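Long-range contact in AtGH3.15 acyl acid amido synthetase (Arabidopsis thaliana, PDB 6E1Q), which conjugates glutamine, and possibly cysteine, to indole-3-butyric acid and the herbicide 2,4-DB through ATP-dependent adenylation: residues V383-V395 with Y404-Y416. Residues are numbered along the deposited sequence; the frame is centred on the assembly and turned at random.
Sequences VDVKIGHDYEPVV and YRVGDVLRATGFY
Ile387 lays its CD1 methyl over one face of the Phe415 ring in a CH-pi contact, 4.3 Å from that methyl to the ring centroid. The Tyr391 ring carries Val385 CG2 on one face and Lys386 O in plane at its edge, while Ala412 CB approaches it obliquely; its OH accepts a bond from Lys386 N, at the start of the type II turn Lys386 to His389. Ala412 CB packs against Val385 CG1 at 3.6 Å. Glu392, CG anti to the backbone N (chi1 173°) and extended beyond, reaches the edge of the Arg405 guanidinium. Arg405 grips it side-on in a salt bridge, NE and NH2 both donating to Glu392 OE1 (3.1 Å from Arg405 NE), with the carboxylate and guanidinium planes 74° apart; OE2 receives a weak bond from Gly407 N. Replacing Glu392 with an alanine would probably leave Arg405 without this carboxylate and Gly407 N without its acceptor, freeing the bend at 406-407. That bend splits the antiparallel hairpin into two ladders: Tyr391 and Leu410 exchange backbone bonds in one, Val395 and Tyr404 in the other. Where the register shifts, Pro393 CG meets Leu410 CD1 at 3.6 Å. On the far side of strand 404-416 runs strand 419-427, and strand 356-361 flanks 390-396. Tyr326, itself an ATP-binding residue, touches Pro393, Val406 and Leu410 and hydrogen-bonds through its OH to Asp408, so the hairpin meets the nucleotide site there; Asp408 also forms a salt bridge with Arg427 of strand 419-427.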
ATOM      1  N   VAL A 383      21.905 -12.968  -2.766  1.00 32.89           N
ATOM      2  CA  VAL A 383      23.154 -12.405  -3.292  1.00 39.50           C
ATOM      3  C   VAL A 383      23.438 -12.780  -4.738  1.00 40.92           C
ATOM      4  O   VAL A 383      24.362 -12.216  -5.341  1.00 43.12           O
ATOM      5  CB  VAL A 383      24.370 -12.848  -2.460  1.00 44.38           C
ATOM      6  CG1 VAL A 383      24.200 -12.420  -1.008  1.00 38.54           C
ATOM      7  CG2 VAL A 383      24.566 -14.353  -2.571  1.00 54.36           C
ATOM      8  N   ASP A 384      22.685 -13.717  -5.310  1.00 38.19           N
ATOM      9  CA  ASP A 384      22.901 -14.195  -6.675  1.00 37.04           C
ATOM     10  C   ASP A 384      21.951 -13.572  -7.683  1.00 43.44           C
ATOM     11  O   ASP A 384      21.941 -13.972  -8.850  1.00 52.36           O
ATOM     12  CB  ASP A 384      22.764 -15.706  -6.714  1.00 42.81           C
ATOM     13  CG  ASP A 384      23.819 -16.372  -5.900  1.00 41.20           C
ATOM     14  OD1 ASP A 384      24.947 -15.827  -5.882  1.00 40.44           O
ATOM     15  OD2 ASP A 384      23.521 -17.405  -5.269  1.00 48.41           O
ATOM     16  N   VAL A 385      21.144 -12.613  -7.250  1.00 33.39           N
ATOM     17  CA  VAL A 385      20.232 -11.924  -8.144  1.00 40.12           C
ATOM     18  C   VAL A 385      21.007 -11.151  -9.236  1.00 41.75           C
ATOM     19  O   VAL A 385      22.155 -10.738  -9.037  1.00 37.49           O
ATOM     20  CB  VAL A 385      19.381 -11.019  -7.232  1.00 42.50           C
ATOM     21  CG1 VAL A 385      19.638  -9.547  -7.473  1.00 39.88           C
ATOM     22  CG2 VAL A 385      17.905 -11.434  -7.240  1.00 31.68           C
ATOM     23  N   LYS A 386      20.377 -10.967 -10.403  1.00 36.18           N
ATOM     24  CA  LYS A 386      21.007 -10.359 -11.580  1.00 34.38           C
ATOM     25  C   LYS A 386      20.430  -8.974 -11.834  1.00 37.48           C
ATOM     26  O   LYS A 386      19.210  -8.827 -11.965  1.00 31.88           O
ATOM     27  CB  LYS A 386      20.780 -11.204 -12.837  1.00 44.92           C
ATOM     28  CG  LYS A 386      21.639 -12.423 -12.992  1.00 48.87           C
ATOM     29  CD  LYS A 386      21.976 -12.610 -14.467  1.00 60.93           C
ATOM     30  CE  LYS A 386      21.437 -13.917 -15.002  1.00 76.53           C
ATOM     31  NZ  LYS A 386      22.486 -14.979 -15.026  1.00 84.44           N
ATOM     32  N   ILE A 387      21.300  -7.966 -11.959  1.00 30.90           N
ATOM     33  CA  ILE A 387      20.796  -6.604 -12.123  1.00 37.65           C
ATOM     34  C   ILE A 387      20.025  -6.494 -13.430  1.00 41.82           C
ATOM     35  O   ILE A 387      20.478  -6.975 -14.475  1.00 41.75           O
ATOM     36  CB  ILE A 387      21.947  -5.588 -12.073  1.00 38.08           C
ATOM     37  CG1 ILE A 387      22.654  -5.632 -10.713  1.00 40.14           C
ATOM     38  CG2 ILE A 387      21.418  -4.174 -12.324  1.00 34.59           C
ATOM     39  CD1 ILE A 387      21.684  -5.630  -9.543  1.00 44.77           C
ATOM     40  N   GLY A 388      18.853  -5.850 -13.373  1.00 38.24           N
ATOM     41  CA  GLY A 388      17.993  -5.657 -14.524  1.00 36.57           C
ATOM     42  C   GLY A 388      16.952  -6.737 -14.748  1.00 39.47           C
ATOM     43  O   GLY A 388      16.059  -6.539 -15.576  1.00 40.96           O
ATOM     44  N   HIS A 389      17.044  -7.869 -14.041  1.00 33.49           N
ATOM     45  CA  HIS A 389      16.109  -8.980 -14.159  1.00 35.59           C
ATOM     46  C   HIS A 389      14.982  -8.874 -13.124  1.00 39.48           C
ATOM     47  O   HIS A 389      15.154  -8.306 -12.038  1.00 39.08           O
ATOM     48  CB  HIS A 389      16.834 -10.313 -13.967  1.00 39.30           C
ATOM     49  CG  HIS A 389      17.723 -10.708 -15.108  1.00 47.07           C
ATOM     50  ND1 HIS A 389      18.309  -9.792 -15.955  1.00 52.35           N
ATOM     51  CD2 HIS A 389      18.124 -11.926 -15.536  1.00 47.19           C
ATOM     52  CE1 HIS A 389      19.034 -10.430 -16.857  1.00 49.07           C
ATOM     53  NE2 HIS A 389      18.952 -11.725 -16.615  1.00 51.73           N
ATOM     54  N   ASP A 390      13.831  -9.464 -13.464  1.00 37.07           N
ATOM     55  CA  ASP A 390      12.613  -9.382 -12.659  1.00 33.69           C
ATOM     56  C   ASP A 390      12.505 -10.627 -11.802  1.00 37.61           C
ATOM     57  O   ASP A 390      12.833 -11.724 -12.254  1.00 34.24           O
ATOM     58  CB  ASP A 390      11.356  -9.265 -13.536  1.00 38.73           C
ATOM     59  CG  ASP A 390      11.223  -7.892 -14.218  1.00 47.47           C
ATOM     60  OD1 ASP A 390      12.006  -6.976 -13.900  1.00 47.84           O
ATOM     61  OD2 ASP A 390      10.324  -7.722 -15.067  1.00 51.89           O
ATOM     62  N   TYR A 391      12.016 -10.462 -10.571  1.00 29.45           N
ATOM     63  CA  TYR A 391      11.954 -11.574  -9.643  1.00 32.35           C
ATOM     64  C   TYR A 391      10.718 -11.473  -8.763  1.00 35.02           C
ATOM     65  O   TYR A 391      10.253 -10.378  -8.443  1.00 33.99           O
ATOM     66  CB  TYR A 391      13.180 -11.613  -8.749  1.00 30.77           C
ATOM     67  CG  TYR A 391      14.501 -11.850  -9.449  1.00 35.68           C
ATOM     68  CD1 TYR A 391      14.970 -13.143  -9.675  1.00 32.57           C
ATOM     69  CD2 TYR A 391      15.299 -10.782  -9.836  1.00 32.65           C
ATOM     70  CE1 TYR A 391      16.205 -13.361 -10.298  1.00 34.43           C
ATOM     71  CE2 TYR A 391      16.529 -10.981 -10.455  1.00 38.70           C
ATOM     72  CZ  TYR A 391      16.975 -12.270 -10.683  1.00 38.74           C
ATOM     73  OH  TYR A 391      18.199 -12.457 -11.287  1.00 39.10           O
ATOM     74  N   GLU A 392      10.227 -12.631  -8.332  1.00 38.32           N
ATOM     75  CA  GLU A 392       9.217 -12.705  -7.288  1.00 34.68           C
ATOM     76  C   GLU A 392       9.868 -13.182  -5.998  1.00 30.78           C
ATOM     77  O   GLU A 392      10.497 -14.248  -5.998  1.00 36.73           O
ATOM     78  CB  GLU A 392       8.078 -13.648  -7.700  1.00 37.98           C
ATOM     79  CG  GLU A 392       7.080 -13.883  -6.565  1.00 49.66           C
ATOM     80  CD  GLU A 392       5.926 -14.820  -6.921  1.00 53.55           C
ATOM     81  OE1 GLU A 392       5.981 -15.526  -7.956  1.00 53.13           O
ATOM     82  OE2 GLU A 392       4.960 -14.845  -6.134  1.00 52.48           O
ATOM     83  N   PRO A 393       9.754 -12.466  -4.881  1.00 38.26           N
ATOM     84  CA  PRO A 393      10.402 -12.942  -3.650  1.00 34.72           C
ATOM     85  C   PRO A 393       9.754 -14.219  -3.134  1.00 38.75           C
ATOM     86  O   PRO A 393       8.545 -14.430  -3.261  1.00 32.13           O
ATOM     87  CB  PRO A 393      10.210 -11.782  -2.664  1.00 34.13           C
ATOM     88  CG  PRO A 393       9.870 -10.592  -3.528  1.00 36.87           C
ATOM     89  CD  PRO A 393       9.079 -11.176  -4.679  1.00 31.19           C
ATOM     90  N   VAL A 394      10.593 -15.078  -2.566  1.00 34.62           N
ATOM     91  CA  VAL A 394      10.218 -16.362  -2.001  1.00 33.66           C
ATOM     92  C   VAL A 394      10.809 -16.366  -0.595  1.00 38.69           C
ATOM     93  O   VAL A 394      12.038 -16.448  -0.435  1.00 33.48           O
ATOM     94  CB  VAL A 394      10.755 -17.529  -2.849  1.00 39.63           C
ATOM     95  CG1 VAL A 394      10.442 -18.855  -2.213  1.00 41.81           C
ATOM     96  CG2 VAL A 394      10.172 -17.470  -4.268  1.00 30.92           C
ATOM     97  N   VAL A 395       9.956 -16.224   0.421  1.00 32.55           N
ATOM     98  CA  VAL A 395      10.417 -15.896   1.764  1.00 31.26           C
ATOM     99  C   VAL A 395      10.242 -17.088   2.688  1.00 32.15           C
ATOM    100  O   VAL A 395       9.259 -17.835   2.612  1.00 34.68           O
ATOM    101  CB  VAL A 395       9.712 -14.648   2.337  1.00 31.48           C
ATOM    102  CG1 VAL A 395       9.874 -13.457   1.386  1.00 29.02           C
ATOM    103  CG2 VAL A 395       8.211 -14.937   2.642  1.00 28.55           C
ATOM    104  N   TYR A 404       7.921 -19.248   0.550  1.00 37.32           N
ATOM    105  CA  TYR A 404       6.553 -18.843   0.302  1.00 32.52           C
ATOM    106  C   TYR A 404       6.557 -17.700  -0.703  1.00 35.08           C
ATOM    107  O   TYR A 404       7.304 -16.726  -0.553  1.00 30.68           O
ATOM    108  CB  TYR A 404       5.894 -18.437   1.625  1.00 32.62           C
ATOM    109  CG  TYR A 404       4.560 -17.733   1.526  1.00 35.91           C
ATOM    110  CD1 TYR A 404       4.492 -16.355   1.288  1.00 31.34           C
ATOM    111  CD2 TYR A 404       3.363 -18.427   1.728  1.00 36.45           C
ATOM    112  CE1 TYR A 404       3.267 -15.690   1.229  1.00 28.66           C
ATOM    113  CE2 TYR A 404       2.130 -17.769   1.660  1.00 33.90           C
ATOM    114  CZ  TYR A 404       2.090 -16.404   1.417  1.00 34.74           C
ATOM    115  OH  TYR A 404       0.881 -15.732   1.361  1.00 34.59           O
ATOM    116  N   ARG A 405       5.729 -17.827  -1.722  1.00 32.75           N
ATOM    117  CA  ARG A 405       5.694 -16.857  -2.799  1.00 34.57           C
ATOM    118  C   ARG A 405       4.850 -15.664  -2.385  1.00 38.46           C
ATOM    119  O   ARG A 405       3.678 -15.808  -2.027  1.00 37.39           O
ATOM    120  CB  ARG A 405       5.152 -17.506  -4.068  1.00 35.40           C
ATOM    121  CG  ARG A 405       6.186 -18.398  -4.740  1.00 39.02           C
ATOM    122  CD  ARG A 405       5.542 -19.228  -5.836  1.00 39.84           C
ATOM    123  NE  ARG A 405       5.122 -18.380  -6.943  1.00 37.65           N
ATOM    124  CZ  ARG A 405       4.374 -18.800  -7.954  1.00 51.42           C
ATOM    125  NH1 ARG A 405       3.970 -20.065  -7.995  1.00 54.12           N
ATOM    126  NH2 ARG A 405       4.035 -17.957  -8.922  1.00 55.74           N
ATOM    127  N   VAL A 406       5.459 -14.484  -2.453  1.00 34.20           N
ATOM    128  CA  VAL A 406       4.863 -13.268  -1.929  1.00 39.74           C
ATOM    129  C   VAL A 406       3.909 -12.629  -2.929  1.00 38.82           C
ATOM    130  O   VAL A 406       2.991 -11.904  -2.527  1.00 43.59           O
ATOM    131  CB  VAL A 406       6.031 -12.361  -1.497  1.00 42.39           C
ATOM    132  CG1 VAL A 406       5.676 -10.912  -1.576  1.00 49.93           C
ATOM    133  CG2 VAL A 406       6.471 -12.746  -0.090  1.00 41.79           C
ATOM    134  N   GLY A 407       4.064 -12.915  -4.219  1.00 44.86           N
ATOM    135  CA  GLY A 407       3.132 -12.419  -5.214  1.00 46.77           C
ATOM    136  C   GLY A 407       3.443 -11.042  -5.759  1.00 49.40           C
ATOM    137  O   GLY A 407       2.625 -10.496  -6.507  1.00 54.80           O
ATOM    138  N   ASP A 408       4.570 -10.445  -5.373  1.00 35.38           N
ATOM    139  CA  ASP A 408       5.076  -9.229  -5.991  1.00 32.63           C
ATOM    140  C   ASP A 408       6.143  -9.588  -7.012  1.00 29.32           C
ATOM    141  O   ASP A 408       6.761 -10.649  -6.941  1.00 39.15           O
ATOM    142  CB  ASP A 408       5.690  -8.278  -4.964  1.00 40.47           C
ATOM    143  CG  ASP A 408       4.709  -7.825  -3.912  1.00 44.59           C
ATOM    144  OD1 ASP A 408       3.505  -7.704  -4.220  1.00 41.67           O
ATOM    145  OD2 ASP A 408       5.164  -7.581  -2.771  1.00 46.27           O
ATOM    146  N   VAL A 409       6.360  -8.675  -7.954  1.00 31.64           N
ATOM    147  CA  VAL A 409       7.461  -8.743  -8.906  1.00 38.97           C
ATOM    148  C   VAL A 409       8.347  -7.527  -8.664  1.00 34.91           C
ATOM    149  O   VAL A 409       7.867  -6.389  -8.650  1.00 32.64           O
ATOM    150  CB  VAL A 409       6.969  -8.796 -10.364  1.00 41.64           C
ATOM    151  CG1 VAL A 409       8.161  -8.666 -11.356  1.00 33.00           C
ATOM    152  CG2 VAL A 409       6.178 -10.084 -10.610  1.00 39.24           C
ATOM    153  N   LEU A 410       9.619  -7.780  -8.412  1.00 32.88           N
ATOM    154  CA  LEU A 410      10.616  -6.750  -8.175  1.00 32.21           C
ATOM    155  C   LEU A 410      11.671  -6.805  -9.273  1.00 35.20           C
ATOM    156  O   LEU A 410      12.001  -7.886  -9.765  1.00 35.26           O
ATOM    157  CB  LEU A 410      11.280  -6.965  -6.825  1.00 30.86           C
ATOM    158  CG  LEU A 410      10.333  -7.086  -5.623  1.00 35.03           C
ATOM    159  CD1 LEU A 410      11.139  -7.342  -4.365  1.00 33.37           C
ATOM    160  CD2 LEU A 410       9.492  -5.832  -5.491  1.00 36.48           C
ATOM    161  N   ARG A 411      12.216  -5.649  -9.646  1.00 31.25           N
ATOM    162  CA  ARG A 411      13.374  -5.606 -10.530  1.00 32.02           C
ATOM    163  C   ARG A 411      14.608  -5.241  -9.717  1.00 28.65           C
ATOM    164  O   ARG A 411      14.620  -4.218  -9.028  1.00 31.39           O
ATOM    165  CB  ARG A 411      13.192  -4.616 -11.687  1.00 28.87           C
ATOM    166  CG  ARG A 411      14.287  -4.774 -12.809  1.00 34.96           C
ATOM    167  CD  ARG A 411      14.076  -3.855 -14.015  1.00 43.06           C
ATOM    168  NE  ARG A 411      14.148  -2.444 -13.634  1.00 60.86           N
ATOM    169  CZ  ARG A 411      13.088  -1.656 -13.457  1.00 70.55           C
ATOM    170  NH1 ARG A 411      11.860  -2.133 -13.640  1.00 71.38           N
ATOM    171  NH2 ARG A 411      13.254  -0.389 -13.083  1.00 63.77           N
ATOM    172  N   ALA A 412      15.639  -6.081  -9.806  1.00 33.19           N
ATOM    173  CA  ALA A 412      16.912  -5.797  -9.151  1.00 39.49           C
ATOM    174  C   ALA A 412      17.602  -4.622  -9.841  1.00 38.33           C
ATOM    175  O   ALA A 412      17.840  -4.664 -11.054  1.00 35.76           O
ATOM    176  CB  ALA A 412      17.789  -7.041  -9.196  1.00 32.47           C
ATOM    177  N   THR A 413      17.930  -3.566  -9.087  1.00 28.57           N
ATOM    178  CA  THR A 413      18.488  -2.370  -9.710  1.00 26.71           C
ATOM    179  C   THR A 413      19.919  -2.062  -9.291  1.00 35.18           C
ATOM    180  O   THR A 413      20.541  -1.199  -9.914  1.00 36.26           O
ATOM    181  CB  THR A 413      17.629  -1.134  -9.399  1.00 35.48           C
ATOM    182  OG1 THR A 413      17.257  -1.150  -8.015  1.00 34.21           O
ATOM    183  CG2 THR A 413      16.353  -1.157 -10.243  1.00 38.17           C
ATOM    184  N   GLY A 414      20.467  -2.742  -8.287  1.00 34.38           N
ATOM    185  CA  GLY A 414      21.811  -2.437  -7.826  1.00 29.73           C
ATOM    186  C   GLY A 414      22.058  -3.022  -6.441  1.00 36.08           C
ATOM    187  O   GLY A 414      21.317  -3.881  -5.970  1.00 30.46           O
ATOM    188  N   PHE A 415      23.112  -2.521  -5.808  1.00 36.83           N
ATOM    189  CA  PHE A 415      23.575  -3.017  -4.519  1.00 31.86           C
ATOM    190  C   PHE A 415      23.843  -1.846  -3.582  1.00 39.29           C
ATOM    191  O   PHE A 415      24.512  -0.882  -3.968  1.00 33.69           O
ATOM    192  CB  PHE A 415      24.855  -3.834  -4.685  1.00 35.91           C
ATOM    193  CG  PHE A 415      24.707  -5.031  -5.586  1.00 38.13           C
ATOM    194  CD1 PHE A 415      24.044  -6.167  -5.145  1.00 38.50           C
ATOM    195  CD2 PHE A 415      25.245  -5.024  -6.864  1.00 43.56           C
ATOM    196  CE1 PHE A 415      23.916  -7.278  -5.963  1.00 35.86           C
ATOM    197  CE2 PHE A 415      25.130  -6.134  -7.686  1.00 45.06           C
ATOM    198  CZ  PHE A 415      24.465  -7.261  -7.230  1.00 42.24           C
ATOM    199  N   TYR A 416      23.299  -1.923  -2.364  1.00 35.96           N
ATOM    200  CA  TYR A 416      23.692  -1.051  -1.261  1.00 34.15           C
ATOM    201  C   TYR A 416      24.674  -1.853  -0.425  1.00 28.27           C
ATOM    202  O   TYR A 416      24.288  -2.845   0.203  1.00 32.30           O
ATOM    203  CB  TYR A 416      22.482  -0.600  -0.431  1.00 32.15           C
ATOM    204  CG  TYR A 416      22.857   0.403   0.643  1.00 38.63           C
ATOM    205  CD1 TYR A 416      22.880   1.766   0.374  1.00 36.23           C
ATOM    206  CD2 TYR A 416      23.240  -0.020   1.919  1.00 41.60           C
ATOM    207  CE1 TYR A 416      23.254   2.689   1.349  1.00 42.39           C
ATOM    208  CE2 TYR A 416      23.611   0.892   2.903  1.00 36.06           C
ATOM    209  CZ  TYR A 416      23.618   2.241   2.611  1.00 43.73           C
ATOM    210  OH  TYR A 416      23.999   3.148   3.571  1.00 48.21           O
TER
HETATM  211  O   HOH W   1      10.918  -4.069 -14.904  1.00 51.00           O